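Local coordinates for protein 3-dehydroquinate dehydratase (Enterococcus faecalis, PDB 4PH6) that catalyses the cis-dehydration of 3-dehydroquinate to 3-dehydroshikimate through an imine intermediate, the third step of the chorismate pathway to aromatic amino acids, at residues 24-29 with 49-54; 59-64 with 101-106; 83-88 with 144-149; 111-116 with 137-142; 130-135 with 166-171. All blocks are in the same frame, centred on the assembly; numbering follows the deposited sequence.

Contact 1. Residues 24-29 with 49-54; sequences PIVAPT and EWRLDY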
# COMPACT_ATOMS: atom_id res chain seq x y z
N PRO A 24 8.31 19.72 0.18
CA PRO A 24 9.15 20.49 1.11
C PRO A 24 10.33 21.21 0.42
O PRO A 24 10.96 20.69 -0.49
CB PRO A 24 9.67 19.43 2.07
CG PRO A 24 9.79 18.21 1.20
CD PRO A 24 8.67 18.29 0.18
N ILE A 25 10.60 22.42 0.89
CA ILE A 25 11.83 23.10 0.58
C ILE A 25 12.72 22.98 1.81
O ILE A 25 12.33 23.41 2.90
CB ILE A 25 11.59 24.57 0.22
CG1 ILE A 25 10.70 24.65 -1.03
CG2 ILE A 25 12.91 25.29 0.02
CD1 ILE A 25 10.43 26.07 -1.52
N VAL A 26 13.89 22.36 1.67
CA VAL A 26 14.80 22.20 2.79
C VAL A 26 16.16 22.84 2.54
O VAL A 26 17.11 22.58 3.28
CB VAL A 26 15.04 20.71 3.16
CG1 VAL A 26 13.73 20.03 3.57
CG2 VAL A 26 15.71 19.96 2.02
N ALA A 27 16.26 23.67 1.51
CA ALA A 27 17.53 24.31 1.18
C ALA A 27 17.89 25.36 2.25
O ALA A 27 17.02 26.08 2.73
CB ALA A 27 17.47 24.94 -0.20
N PRO A 28 19.17 25.45 2.62
CA PRO A 28 19.61 26.31 3.72
C PRO A 28 19.85 27.77 3.32
O PRO A 28 19.78 28.64 4.18
CB PRO A 28 20.92 25.67 4.16
CG PRO A 28 21.48 25.12 2.89
CD PRO A 28 20.28 24.61 2.11
N THR A 29 20.17 28.03 2.05
CA THR A 29 20.40 29.42 1.65
C THR A 29 19.17 30.01 1.02
O THR A 29 18.38 29.30 0.41
CB THR A 29 21.55 29.58 0.66
OG1 THR A 29 21.18 28.95 -0.57
CG2 THR A 29 22.82 28.95 1.19
N GLU A 49 5.76 23.15 1.45
CA GLU A 49 6.16 23.35 2.83
C GLU A 49 7.58 23.89 2.89
O GLU A 49 8.53 23.22 2.49
CB GLU A 49 6.05 22.05 3.64
CG GLU A 49 6.54 22.21 5.07
CD GLU A 49 6.71 20.87 5.80
OE1 GLU A 49 6.15 20.71 6.91
OE2 GLU A 49 7.43 19.98 5.26
N TRP A 50 7.74 25.10 3.40
CA TRP A 50 9.09 25.60 3.60
C TRP A 50 9.55 25.19 5.00
O TRP A 50 8.95 25.59 6.00
CB TRP A 50 9.16 27.12 3.41
CG TRP A 50 10.49 27.69 3.73
CD1 TRP A 50 11.70 27.04 3.70
CD2 TRP A 50 10.78 29.02 4.17
NE1 TRP A 50 12.70 27.89 4.07
CE2 TRP A 50 12.16 29.11 4.37
CE3 TRP A 50 9.98 30.15 4.41
CZ2 TRP A 50 12.78 30.28 4.80
CZ3 TRP A 50 10.59 31.31 4.83
CH2 TRP A 50 11.97 31.37 5.02
N ARG A 51 10.60 24.38 5.08
CA ARG A 51 11.12 23.96 6.38
C ARG A 51 12.08 25.00 6.95
O ARG A 51 13.22 25.13 6.49
CB ARG A 51 11.79 22.59 6.27
CG ARG A 51 10.82 21.41 6.13
CD ARG A 51 10.20 21.02 7.46
NE ARG A 51 11.22 20.69 8.44
CZ ARG A 51 11.76 19.48 8.59
NH1 ARG A 51 11.38 18.47 7.81
NH2 ARG A 51 12.69 19.28 9.52
N LEU A 52 11.62 25.72 7.96
CA LEU A 52 12.36 26.82 8.58
C LEU A 52 13.64 26.40 9.27
O LEU A 52 14.63 27.13 9.27
CB LEU A 52 11.47 27.54 9.60
CG LEU A 52 10.27 28.24 8.96
CD1 LEU A 52 9.48 29.01 10.00
CD2 LEU A 52 10.74 29.17 7.84
N ASP A 53 13.62 25.21 9.86
CA ASP A 53 14.73 24.78 10.71
C ASP A 53 15.96 24.42 9.87
O ASP A 53 17.05 24.23 10.42
CB ASP A 53 14.30 23.61 11.61
CG ASP A 53 13.60 22.50 10.85
OD1 ASP A 53 14.17 21.40 10.75
OD2 ASP A 53 12.49 22.75 10.35
N TYR A 54 15.80 24.37 8.54
CA TYR A 54 16.94 24.26 7.64
C TYR A 54 17.54 25.62 7.28
O TYR A 54 18.72 25.70 6.92
CB TYR A 54 16.53 23.55 6.34
CG TYR A 54 16.52 22.04 6.39
CD1 TYR A 54 17.65 21.30 6.07
CD2 TYR A 54 15.36 21.36 6.74
CE1 TYR A 54 17.63 19.92 6.11
CE2 TYR A 54 15.33 19.99 6.77
CZ TYR A 54 16.46 19.28 6.46
OH TYR A 54 16.40 17.91 6.50
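Two parallel strand ends, with Pro24 beside Glu49 and Ile25 beside Trp50, are joined by two backbone bonds that flank Ile25: Ile25 N gives to Glu49 O at 2.7 Å, and Arg51 N gives to Ile25 O at 2.9 Å. Glu49 O also receives a CA-H...O contact from Pro24 CA at 3.1 Å. Ile25 and Trp50 share one face of the sheet, an apolar pair suited to the layer under helix 30-40, and the indole presents its edge, at CD1, to Ile25 O. These strands, 20-25 and 47-51, are neighbours in the (beta/alpha)8 barrel, linked through helix 30-40 by a right-handed beta-alpha-beta crossover. On the other face Glu49, predicted with Trp50 and Arg51 to bind 3-dehydroquinate, is held by a hydrogen bond between its OE1 and Thr83 OG1. Beyond the strands Val26 sets its CB over the face of the Tyr54 ring, 3.6 Å from the centroid and 8° off the normal, in a CH-pi contact; the branch CG1 covers the same ring. Arg51 bends at chi2 and chi3 (-78° and -58°), which turns its guanidinium back to Asp53; NE and NH2 grip the carboxylate side-on, each meeting a syn lone pair, with NH2 2.9 Å from Asp53 OD1.

Contact 2. Residues 59-64 with 101-106; sequences ADFSDV and FALYHE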
# COMPACT_ATOMS: atom_id res chain seq x y z
N ALA A 59 17.29 32.54 12.86
CA ALA A 59 17.33 33.29 14.10
C ALA A 59 17.01 34.76 13.85
O ALA A 59 16.68 35.49 14.79
CB ALA A 59 18.69 33.16 14.76
N ASP A 60 17.14 35.20 12.61
CA ASP A 60 16.75 36.56 12.24
C ASP A 60 15.30 36.55 11.76
O ASP A 60 15.02 36.29 10.59
CB ASP A 60 17.68 37.14 11.18
CG ASP A 60 17.46 38.63 10.95
OD1 ASP A 60 16.56 39.21 11.60
OD2 ASP A 60 18.16 39.21 10.10
N PHE A 61 14.39 36.84 12.67
CA PHE A 61 12.96 36.62 12.45
C PHE A 61 12.41 37.54 11.36
O PHE A 61 11.45 37.17 10.67
CB PHE A 61 12.20 36.82 13.76
CG PHE A 61 12.61 35.87 14.87
CD1 PHE A 61 13.31 34.70 14.59
CD2 PHE A 61 12.28 36.14 16.19
CE1 PHE A 61 13.68 33.83 15.61
CE2 PHE A 61 12.65 35.28 17.20
CZ PHE A 61 13.35 34.12 16.91
N SER A 62 13.03 38.71 11.18
CA SER A 62 12.60 39.67 10.16
C SER A 62 13.06 39.25 8.78
O SER A 62 12.35 39.45 7.79
CB SER A 62 13.14 41.06 10.47
OG SER A 62 12.57 41.55 11.66
N ASP A 63 14.26 38.70 8.72
CA ASP A 63 14.78 38.11 7.51
C ASP A 63 13.85 36.99 7.06
O ASP A 63 13.51 36.88 5.88
CB ASP A 63 16.19 37.57 7.74
CG ASP A 63 16.82 37.03 6.49
OD1 ASP A 63 17.54 37.78 5.81
OD2 ASP A 63 16.58 35.85 6.17
N VAL A 64 13.40 36.18 8.02
CA VAL A 64 12.52 35.07 7.71
C VAL A 64 11.16 35.58 7.20
O VAL A 64 10.63 35.05 6.23
CB VAL A 64 12.29 34.15 8.94
CG1 VAL A 64 11.32 33.05 8.59
CG2 VAL A 64 13.60 33.54 9.40
N PHE A 101 8.43 30.12 19.72
CA PHE A 101 7.17 30.87 19.70
C PHE A 101 7.33 32.31 19.21
O PHE A 101 6.41 32.86 18.59
CB PHE A 101 6.52 30.84 21.08
CG PHE A 101 5.91 29.51 21.41
CD1 PHE A 101 4.71 29.14 20.83
CD2 PHE A 101 6.54 28.63 22.26
CE1 PHE A 101 4.15 27.92 21.12
CE2 PHE A 101 5.98 27.42 22.55
CZ PHE A 101 4.78 27.06 21.99
N ALA A 102 8.48 32.93 19.48
CA ALA A 102 8.72 34.30 19.03
C ALA A 102 8.77 34.40 17.49
O ALA A 102 8.22 35.34 16.89
CB ALA A 102 10.00 34.84 19.64
N LEU A 103 9.41 33.42 16.86
CA LEU A 103 9.51 33.34 15.40
C LEU A 103 8.13 33.22 14.75
O LEU A 103 7.81 33.94 13.80
CB LEU A 103 10.36 32.15 14.97
CG LEU A 103 10.51 31.90 13.46
CD1 LEU A 103 10.75 33.18 12.66
CD2 LEU A 103 11.64 30.91 13.20
N TYR A 104 7.33 32.29 15.26
CA TYR A 104 5.99 32.06 14.74
C TYR A 104 5.09 33.29 14.92
O TYR A 104 4.37 33.67 13.99
CB TYR A 104 5.37 30.85 15.43
CG TYR A 104 5.74 29.50 14.82
CD1 TYR A 104 6.47 29.42 13.64
CD2 TYR A 104 5.31 28.32 15.41
CE1 TYR A 104 6.79 28.18 13.08
CE2 TYR A 104 5.62 27.09 14.87
CZ TYR A 104 6.35 27.02 13.70
OH TYR A 104 6.65 25.78 13.17
N HIS A 105 5.13 33.92 16.09
CA HIS A 105 4.36 35.13 16.35
C HIS A 105 4.72 36.21 15.32
O HIS A 105 3.83 36.89 14.79
CB HIS A 105 4.58 35.65 17.78
CG HIS A 105 3.62 35.10 18.79
ND1 HIS A 105 2.25 35.29 18.71
CD2 HIS A 105 3.83 34.40 19.93
CE1 HIS A 105 1.67 34.70 19.74
NE2 HIS A 105 2.60 34.16 20.50
N GLU A 106 6.01 36.35 15.01
CA GLU A 106 6.46 37.31 14.02
C GLU A 106 5.99 37.01 12.59
O GLU A 106 5.59 37.92 11.86
CB GLU A 106 7.99 37.42 14.02
CG GLU A 106 8.51 38.37 15.06
CD GLU A 106 7.87 39.75 14.96
OE1 GLU A 106 6.96 40.04 15.77
OE2 GLU A 106 8.28 40.54 14.08
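Phe61, in the first turn of helix 61-73, lays the face of its ring over the backbone of Leu103 in helix 97-110. With CG anti to its own carbonyl carbon (chi1 -60°), the ring is carried across to the second helix, where Leu103 CA sits over its centre. Leu103 CB adds a CH-pi contact, 4.0 Å from the ring centroid and 19° off the normal. At one corner of the ring Phe61 CE2 meets Ala102 CB at 3.6 Å; the small methyl suits a place where a broad ring comes so close to the helix. At the opposite corner Phe61 CD1 touches Leu103 CD1 at 3.5 Å. Nearer the backbone, Phe61 CB lies 4.2 Å from Glu106 CG, so the glutamate takes part through its methylene.

One turn further on, Val64 crosses Leu103 at about a right angle, its CG1 being 4.1 Å from Leu103 CD1. That leucine methyl thus fills the angle between Phe61 and Val64. Val64 also packs on Trp50 of strand 47-51. The contact is carried by van der Waals and CH-pi contact, with no hydrogen bond across, and is the side-by-side helix packing found in the outer layer of a (beta/alpha)8 barrel.

Contact 3. Residues 83-88 with 144-149; sequences TFRTQK and CNHDFQ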
# COMPACT_ATOMS: atom_id res chain seq x y z
N THR A 83 6.89 25.60 8.52
CA THR A 83 7.15 24.61 9.56
C THR A 83 8.51 24.82 10.18
O THR A 83 9.51 24.79 9.46
CB THR A 83 7.10 23.16 9.00
OG1 THR A 83 5.78 22.85 8.54
CG2 THR A 83 7.55 22.16 10.03
N PHE A 84 8.58 25.02 11.48
CA PHE A 84 9.85 24.85 12.18
C PHE A 84 9.84 23.52 12.91
O PHE A 84 9.29 23.42 14.01
CB PHE A 84 10.12 26.00 13.17
CG PHE A 84 11.53 26.02 13.69
CD1 PHE A 84 12.50 26.81 13.08
CD2 PHE A 84 11.90 25.24 14.77
CE1 PHE A 84 13.81 26.81 13.54
CE2 PHE A 84 13.22 25.24 15.24
CZ PHE A 84 14.17 26.02 14.62
N ARG A 85 10.40 22.47 12.32
CA ARG A 85 10.41 21.19 13.02
C ARG A 85 11.41 21.26 14.18
O ARG A 85 12.58 21.60 13.97
CB ARG A 85 10.75 20.04 12.09
CG ARG A 85 10.63 18.66 12.72
CD ARG A 85 9.21 18.36 13.16
NE ARG A 85 8.28 18.49 12.05
CZ ARG A 85 7.13 19.15 12.12
NH1 ARG A 85 6.74 19.72 13.25
NH2 ARG A 85 6.34 19.21 11.06
N THR A 86 10.95 20.97 15.38
CA THR A 86 11.86 21.04 16.53
C THR A 86 12.74 19.80 16.56
O THR A 86 12.36 18.74 16.07
CB THR A 86 11.11 21.15 17.87
OG1 THR A 86 10.45 19.91 18.15
CG2 THR A 86 10.09 22.28 17.81
N GLN A 87 13.91 19.95 17.16
CA GLN A 87 14.94 18.92 17.18
C GLN A 87 14.44 17.59 17.75
O GLN A 87 14.80 16.53 17.25
CB GLN A 87 16.15 19.41 17.98
CG GLN A 87 17.43 18.64 17.73
CD GLN A 87 18.65 19.31 18.36
OE1 GLN A 87 18.54 19.97 19.40
NE2 GLN A 87 19.81 19.15 17.73
N LYS A 88 13.59 17.62 18.77
CA LYS A 88 13.15 16.38 19.41
C LYS A 88 12.17 15.58 18.54
O LYS A 88 11.84 14.44 18.85
CB LYS A 88 12.52 16.66 20.78
CG LYS A 88 12.60 15.48 21.76
CD LYS A 88 11.46 15.57 22.80
CE LYS A 88 11.93 15.83 24.23
NZ LYS A 88 11.83 14.64 25.12
N CYS A 144 0.64 18.86 15.04
CA CYS A 144 1.38 17.73 14.54
C CYS A 144 2.28 17.09 15.56
O CYS A 144 2.72 17.72 16.53
CB CYS A 144 2.20 18.17 13.34
SG CYS A 144 3.31 19.48 13.81
N ASN A 145 2.57 15.82 15.32
CA ASN A 145 3.49 15.09 16.18
C ASN A 145 4.35 14.15 15.35
O ASN A 145 3.89 13.55 14.39
CB ASN A 145 2.72 14.32 17.25
CG ASN A 145 3.61 13.41 18.06
OD1 ASN A 145 3.43 12.20 18.04
ND2 ASN A 145 4.59 13.98 18.75
N HIS A 146 5.62 14.05 15.71
CA HIS A 146 6.54 13.17 15.00
C HIS A 146 7.35 12.35 15.98
O HIS A 146 7.97 12.90 16.89
CB HIS A 146 7.51 13.97 14.13
CG HIS A 146 6.82 14.82 13.11
ND1 HIS A 146 6.26 16.03 13.42
CD2 HIS A 146 6.60 14.61 11.79
CE1 HIS A 146 5.71 16.54 12.33
NE2 HIS A 146 5.92 15.70 11.33
N ASP A 147 7.34 11.04 15.77
CA ASP A 147 8.24 10.16 16.50
C ASP A 147 9.14 9.47 15.50
O ASP A 147 8.68 8.60 14.77
CB ASP A 147 7.45 9.14 17.31
CG ASP A 147 8.30 8.45 18.36
OD1 ASP A 147 9.50 8.20 18.11
OD2 ASP A 147 7.77 8.15 19.44
N PHE A 148 10.42 9.83 15.48
CA PHE A 148 11.33 9.30 14.46
C PHE A 148 12.12 8.10 14.95
O PHE A 148 13.02 7.62 14.25
CB PHE A 148 12.27 10.40 13.93
CG PHE A 148 13.28 10.90 14.94
CD1 PHE A 148 14.55 10.33 15.03
CD2 PHE A 148 12.98 11.97 15.77
CE1 PHE A 148 15.49 10.81 15.95
CE2 PHE A 148 13.91 12.45 16.70
CZ PHE A 148 15.16 11.87 16.78
N GLN A 149 11.77 7.60 16.13
CA GLN A 149 12.46 6.43 16.68
C GLN A 149 11.60 5.17 16.69
O GLN A 149 12.11 4.07 16.51
CB GLN A 149 12.95 6.73 18.10
CG GLN A 149 14.03 7.79 18.16
CD GLN A 149 14.41 8.17 19.57
OE1 GLN A 149 13.64 7.98 20.52
NE2 GLN A 149 15.61 8.73 19.73
O HOH W 1 10.93 12.14 18.00
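Contact over a ring face comes first: Arg85 passes its guanidinium over one face of the His146 ring, the two planes 33° apart, though the spacing is modelled too tightly to be trusted in detail. Arg85 NE is the atom above the ring, offset toward its rim, while the opposite guanidinium face is covered by Thr83 CG2. Arg85 CD makes a CH-pi contact from 4.2 Å to the His146 ring centroid. The bends at chi2 and chi3 (62° and 56°) bring the long side chain over the imidazole, and Arg85 NH1 passes 3.5 Å from Cys144 SG.

Salt bridges to Asp117 and Glu119 hold the arginine's NH2 and NH1 from the neighbouring strand. His146 NE2 is hydrogen-bonded to Lys173 NZ.

Further along both segments, polar contacts and a water take over. Lys88 O lies near the plane of the Phe148 ring, at its edge, 3.6 Å from CE2. A water donates to Lys88 O at 2.6 Å and to His146 O at 3.3 Å. Asp147 OD1 takes the N-H of Gln149 in an Asx turn. Arg85 is predicted to bind 3-dehydroquinate, His146 to be the proton donor/acceptor and Lys173 to form the Schiff base, consistent with the active site at the C-terminal mouth of a type I dehydroquinase barrel.

Contact 4. Residues 111-116 with 137-142; sequences GALDLL and AGIKIV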
# COMPACT_ATOMS: atom_id res chain seq x y z
N GLY A 111 4.74 38.08 8.20
CA GLY A 111 5.17 37.10 7.22
C GLY A 111 4.05 36.70 6.28
O GLY A 111 2.91 37.08 6.48
N ALA A 112 4.40 35.91 5.26
CA ALA A 112 3.40 35.34 4.36
C ALA A 112 3.31 33.83 4.57
O ALA A 112 4.34 33.14 4.59
CB ALA A 112 3.74 35.68 2.91
N LEU A 113 2.09 33.32 4.73
CA LEU A 113 1.86 31.89 4.94
C LEU A 113 0.38 31.57 4.96
O LEU A 113 -0.43 32.41 5.31
CB LEU A 113 2.52 31.43 6.25
CG LEU A 113 2.05 32.05 7.56
CD1 LEU A 113 1.65 30.97 8.53
CD2 LEU A 113 3.10 32.95 8.19
N ASP A 114 0.01 30.36 4.59
CA ASP A 114 -1.40 29.98 4.53
C ASP A 114 -1.74 28.97 5.61
O ASP A 114 -2.87 28.93 6.10
CB ASP A 114 -1.74 29.43 3.15
CG ASP A 114 -1.44 30.42 2.06
OD1 ASP A 114 -1.93 31.56 2.15
OD2 ASP A 114 -0.67 30.11 1.13
N LEU A 115 -0.75 28.15 5.97
CA LEU A 115 -0.89 27.16 7.02
C LEU A 115 0.31 27.23 7.96
O LEU A 115 1.43 27.49 7.54
CB LEU A 115 -1.01 25.75 6.45
CG LEU A 115 -2.10 25.51 5.42
CD1 LEU A 115 -1.53 25.60 4.02
CD2 LEU A 115 -2.75 24.17 5.66
N LEU A 116 0.05 27.01 9.24
CA LEU A 116 1.12 27.05 10.23
C LEU A 116 1.19 25.71 10.94
O LEU A 116 0.18 25.21 11.46
CB LEU A 116 0.90 28.20 11.24
CG LEU A 116 1.93 28.42 12.35
CD1 LEU A 116 3.36 28.49 11.81
CD2 LEU A 116 1.59 29.68 13.18
N ALA A 137 -5.55 35.92 11.75
CA ALA A 137 -4.90 36.36 10.50
C ALA A 137 -5.29 35.51 9.30
O ALA A 137 -4.75 35.72 8.21
CB ALA A 137 -3.38 36.37 10.66
N GLY A 138 -6.19 34.54 9.48
CA GLY A 138 -6.66 33.70 8.38
C GLY A 138 -5.73 32.54 8.06
O GLY A 138 -5.82 31.92 7.00
N ILE A 139 -4.82 32.23 8.97
CA ILE A 139 -3.92 31.11 8.78
C ILE A 139 -4.53 29.80 9.30
O ILE A 139 -5.00 29.75 10.44
CB ILE A 139 -2.59 31.35 9.50
CG1 ILE A 139 -2.00 32.70 9.05
CG2 ILE A 139 -1.65 30.21 9.23
CD1 ILE A 139 -0.90 33.21 9.95
N LYS A 140 -4.52 28.76 8.47
CA LYS A 140 -4.95 27.42 8.90
C LYS A 140 -3.90 26.77 9.78
O LYS A 140 -2.70 26.84 9.51
CB LYS A 140 -5.23 26.50 7.69
CG LYS A 140 -6.22 27.03 6.67
CD LYS A 140 -7.58 27.27 7.29
CE LYS A 140 -8.54 27.85 6.24
NZ LYS A 140 -9.80 28.35 6.87
N ILE A 141 -4.36 26.10 10.83
CA ILE A 141 -3.44 25.48 11.77
C ILE A 141 -3.24 23.98 11.56
O ILE A 141 -4.20 23.22 11.49
CB ILE A 141 -3.90 25.71 13.20
CG1 ILE A 141 -3.93 27.21 13.49
CG2 ILE A 141 -2.97 25.00 14.17
CD1 ILE A 141 -2.59 27.89 13.28
N VAL A 142 -1.98 23.57 11.45
CA VAL A 142 -1.67 22.14 11.43
C VAL A 142 -0.96 21.78 12.73
O VAL A 142 0.21 22.09 12.89
CB VAL A 142 -0.77 21.74 10.23
CG1 VAL A 142 -0.51 20.23 10.26
CG2 VAL A 142 -1.41 22.13 8.91
O HOH W 2 -4.84 30.02 4.84
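Leu113 lays its CD1 methyl against both branches of Ile139, 3.5 Å from CG2 and 3.7 Å from CD1 at the end of the longer one, the first of these tighter than usual for two carbons. The leucine reaches it with CG between its backbone N and carbonyl carbon (chi1 61°), a less common torsion that swings the branch toward the second segment. Ile139 CG2 also meets Leu116 CB at 3.8 Å, so the beta-branch of the isoleucine touches both leucines at once. Val108 of helix 97-110 covers Ile139 in turn.

Past Asp114 the strands run parallel, with Leu115 beside Lys140 and Leu116 beside Ile141. Three backbone bonds join them: Lys140 N gives to Asp114 O, Leu116 N to Lys140 O at 2.8 Å, and Val142 N to Leu116 O. The middle one is the most linear at the carbonyl, with a C=O...donor angle of 173°. Asp114 O has a second partner, a water that donates to it at 2.6 Å and also to Gly138 O. Gly138, with its positive phi, closes helix 124-136 in a Schellman motif, a conformation that glycine adopts readily.

Side chains alternate between the two faces. Leu115 CD2 reaches Val142 CG2 at 4.1 Å on the side of the barrel interior, and Val142 lies near Lys173. Leu116 and Ile141 face outward, where Ala134 of helix 124-136 packs on both. Strand 115-119, helix 124-136 and strand 140-147 form a right-handed beta-alpha-beta crossover, the unit from which the (beta/alpha)8 barrel is built.

Contact 5. Residues 130-135 with 166-171; sequences LIHEAK and MRQADI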
# COMPACT_ATOMS: atom_id res chain seq x y z
N LEU A 130 -0.92 31.45 20.41
CA LEU A 130 -0.44 31.57 19.04
C LEU A 130 -1.50 31.12 18.01
O LEU A 130 -1.71 31.78 16.99
CB LEU A 130 0.83 30.74 18.86
CG LEU A 130 1.34 30.65 17.43
CD1 LEU A 130 1.76 32.04 16.91
CD2 LEU A 130 2.49 29.64 17.32
N ILE A 131 -2.15 30.01 18.30
CA ILE A 131 -3.20 29.49 17.43
C ILE A 131 -4.28 30.53 17.12
O ILE A 131 -4.62 30.74 15.95
CB ILE A 131 -3.88 28.25 18.05
CG1 ILE A 131 -2.89 27.08 18.12
CG2 ILE A 131 -5.10 27.86 17.23
CD1 ILE A 131 -3.38 25.90 18.94
N HIS A 132 -4.80 31.19 18.16
CA HIS A 132 -5.85 32.19 17.97
C HIS A 132 -5.35 33.42 17.23
O HIS A 132 -6.09 34.01 16.44
CB HIS A 132 -6.46 32.61 19.31
CG HIS A 132 -7.09 31.47 20.04
ND1 HIS A 132 -7.99 30.62 19.45
CD2 HIS A 132 -6.90 31.01 21.30
CE1 HIS A 132 -8.35 29.69 20.31
NE2 HIS A 132 -7.71 29.90 21.45
N GLU A 133 -4.10 33.82 17.47
CA GLU A 133 -3.52 34.93 16.71
C GLU A 133 -3.30 34.54 15.23
O GLU A 133 -3.53 35.34 14.34
CB GLU A 133 -2.20 35.40 17.33
CG GLU A 133 -2.36 36.11 18.67
CD GLU A 133 -3.36 37.25 18.63
OE1 GLU A 133 -3.16 38.20 17.86
OE2 GLU A 133 -4.38 37.18 19.37
N ALA A 134 -2.89 33.30 14.98
CA ALA A 134 -2.75 32.84 13.60
C ALA A 134 -4.11 32.75 12.90
O ALA A 134 -4.24 33.20 11.75
CB ALA A 134 -2.05 31.49 13.56
N LYS A 135 -5.12 32.19 13.57
CA LYS A 135 -6.44 32.04 12.95
C LYS A 135 -7.07 33.39 12.63
O LYS A 135 -7.71 33.55 11.59
CB LYS A 135 -7.41 31.23 13.84
CG LYS A 135 -7.11 29.75 13.87
CD LYS A 135 -8.27 28.88 14.34
CE LYS A 135 -7.85 27.41 14.28
NZ LYS A 135 -8.94 26.45 14.62
N MET A 166 -8.94 18.35 19.56
CA MET A 166 -9.47 19.02 20.75
C MET A 166 -8.85 20.39 20.97
O MET A 166 -9.47 21.27 21.57
CB MET A 166 -9.25 18.17 22.00
CG MET A 166 -10.11 16.92 22.09
SD MET A 166 -9.67 15.86 23.47
CE MET A 166 -10.84 14.53 23.21
N ARG A 167 -7.61 20.56 20.52
CA ARG A 167 -6.93 21.84 20.63
C ARG A 167 -7.23 22.69 19.41
O ARG A 167 -6.46 23.59 19.10
CB ARG A 167 -5.40 21.66 20.76
CG ARG A 167 -4.92 20.80 21.92
CD ARG A 167 -4.36 21.63 23.08
NE ARG A 167 -3.39 22.64 22.66
CZ ARG A 167 -2.09 22.43 22.44
NH1 ARG A 167 -1.58 21.21 22.57
NH2 ARG A 167 -1.31 23.44 22.06
N GLN A 168 -8.31 22.37 18.71
CA GLN A 168 -8.79 23.18 17.57
C GLN A 168 -7.81 23.25 16.39
O GLN A 168 -7.69 24.28 15.73
CB GLN A 168 -9.14 24.60 18.04
CG GLN A 168 -10.15 24.67 19.19
CD GLN A 168 -10.46 26.10 19.63
OE1 GLN A 168 -10.67 26.99 18.80
NE2 GLN A 168 -10.49 26.32 20.94
N ALA A 169 -7.12 22.15 16.11
CA ALA A 169 -6.35 22.06 14.88
C ALA A 169 -7.29 22.11 13.68
O ALA A 169 -8.38 21.54 13.70
CB ALA A 169 -5.54 20.79 14.84
N ASP A 170 -6.87 22.81 12.63
CA ASP A 170 -7.57 22.70 11.36
C ASP A 170 -7.20 21.38 10.67
O ASP A 170 -8.02 20.78 9.98
CB ASP A 170 -7.23 23.91 10.48
CG ASP A 170 -7.81 25.20 11.04
OD1 ASP A 170 -9.04 25.23 11.27
OD2 ASP A 170 -7.05 26.16 11.28
N ILE A 171 -5.98 20.92 10.90
CA ILE A 171 -5.50 19.68 10.32
C ILE A 171 -4.62 18.98 11.36
O ILE A 171 -3.76 19.60 11.98
CB ILE A 171 -4.72 19.94 9.01
CG1 ILE A 171 -5.63 20.59 7.95
CG2 ILE A 171 -4.13 18.67 8.47
CD1 ILE A 171 -4.90 20.97 6.67
O HOH W 3 -10.97 26.82 12.49
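Lys135 and Asp170 reach for each other from opposite directions, the lysine from helix 124-136 and the aspartate from the turn that leads into strand 171-176 of the (beta/alpha)8 barrel. The lysine chain is extended beyond CG, which suits it to span from the helix to this turn. Its NZ gives a 2.7 Å hydrogen bond to Gln168 O, approaching 19° out of the carbonyl plane. The same ammonium forms a longer salt bridge with Asp170 OD1 at 3.6 Å, while CE, the carbon before it, lies 3.3 Å from OD2. The carboxylate therefore flanks the end of the lysine chain, and its OD2 is also hydrogen-bonded to Ile141 N, which helps to fix the group's rotation.

Gln168 is the residue with positive phi in the Schellman motif that ends helix 154-166, and its carbonyl oxygen is the one that accepts from Lys135. Its side chain crosses His132 at about a right angle, with the amide and imidazole planes 52° apart. Gln168 OE1 lies in the plane of the ring, at its edge, 3.9 Å from His132 CE1, a loose contact on the exposed surface.

Deeper in, Ile131 points at the turn and sets CD1 3.9 Å from Arg167 O; this apolar side chain also packs on Ile118 and Ile141 of the barrel wall. Arg167 turns its charged end to Asp128 and Leu120 O. A water completes the polar end of the contact, accepting from Lys135 NZ at 3.0 Å and donating to Asp170 OD1 at 2.8 Å.

From the N terminus, contact 1 closes first, pairing strand 20-25 with strand 47-51 across helix 30-40. Contact 2 follows in series, closing the span between helices 61-73 and 97-110; Leu52 of contact 1 packs on Val64. Contact 3 opens at residues 83-88, before contact 2 has closed, so these two cross, and Tyr104 OH meets Phe84 N where they touch. Contact 4, joining strands 115-119 and 140-147, opens and closes wholly within the span of contact 3. Contact 5 crosses both contacts 3 and 4, tying helix 124-136 to the approach to strand 171-176, and meets contact 4 where the backbone of Ile171 pairs with Ile141 O.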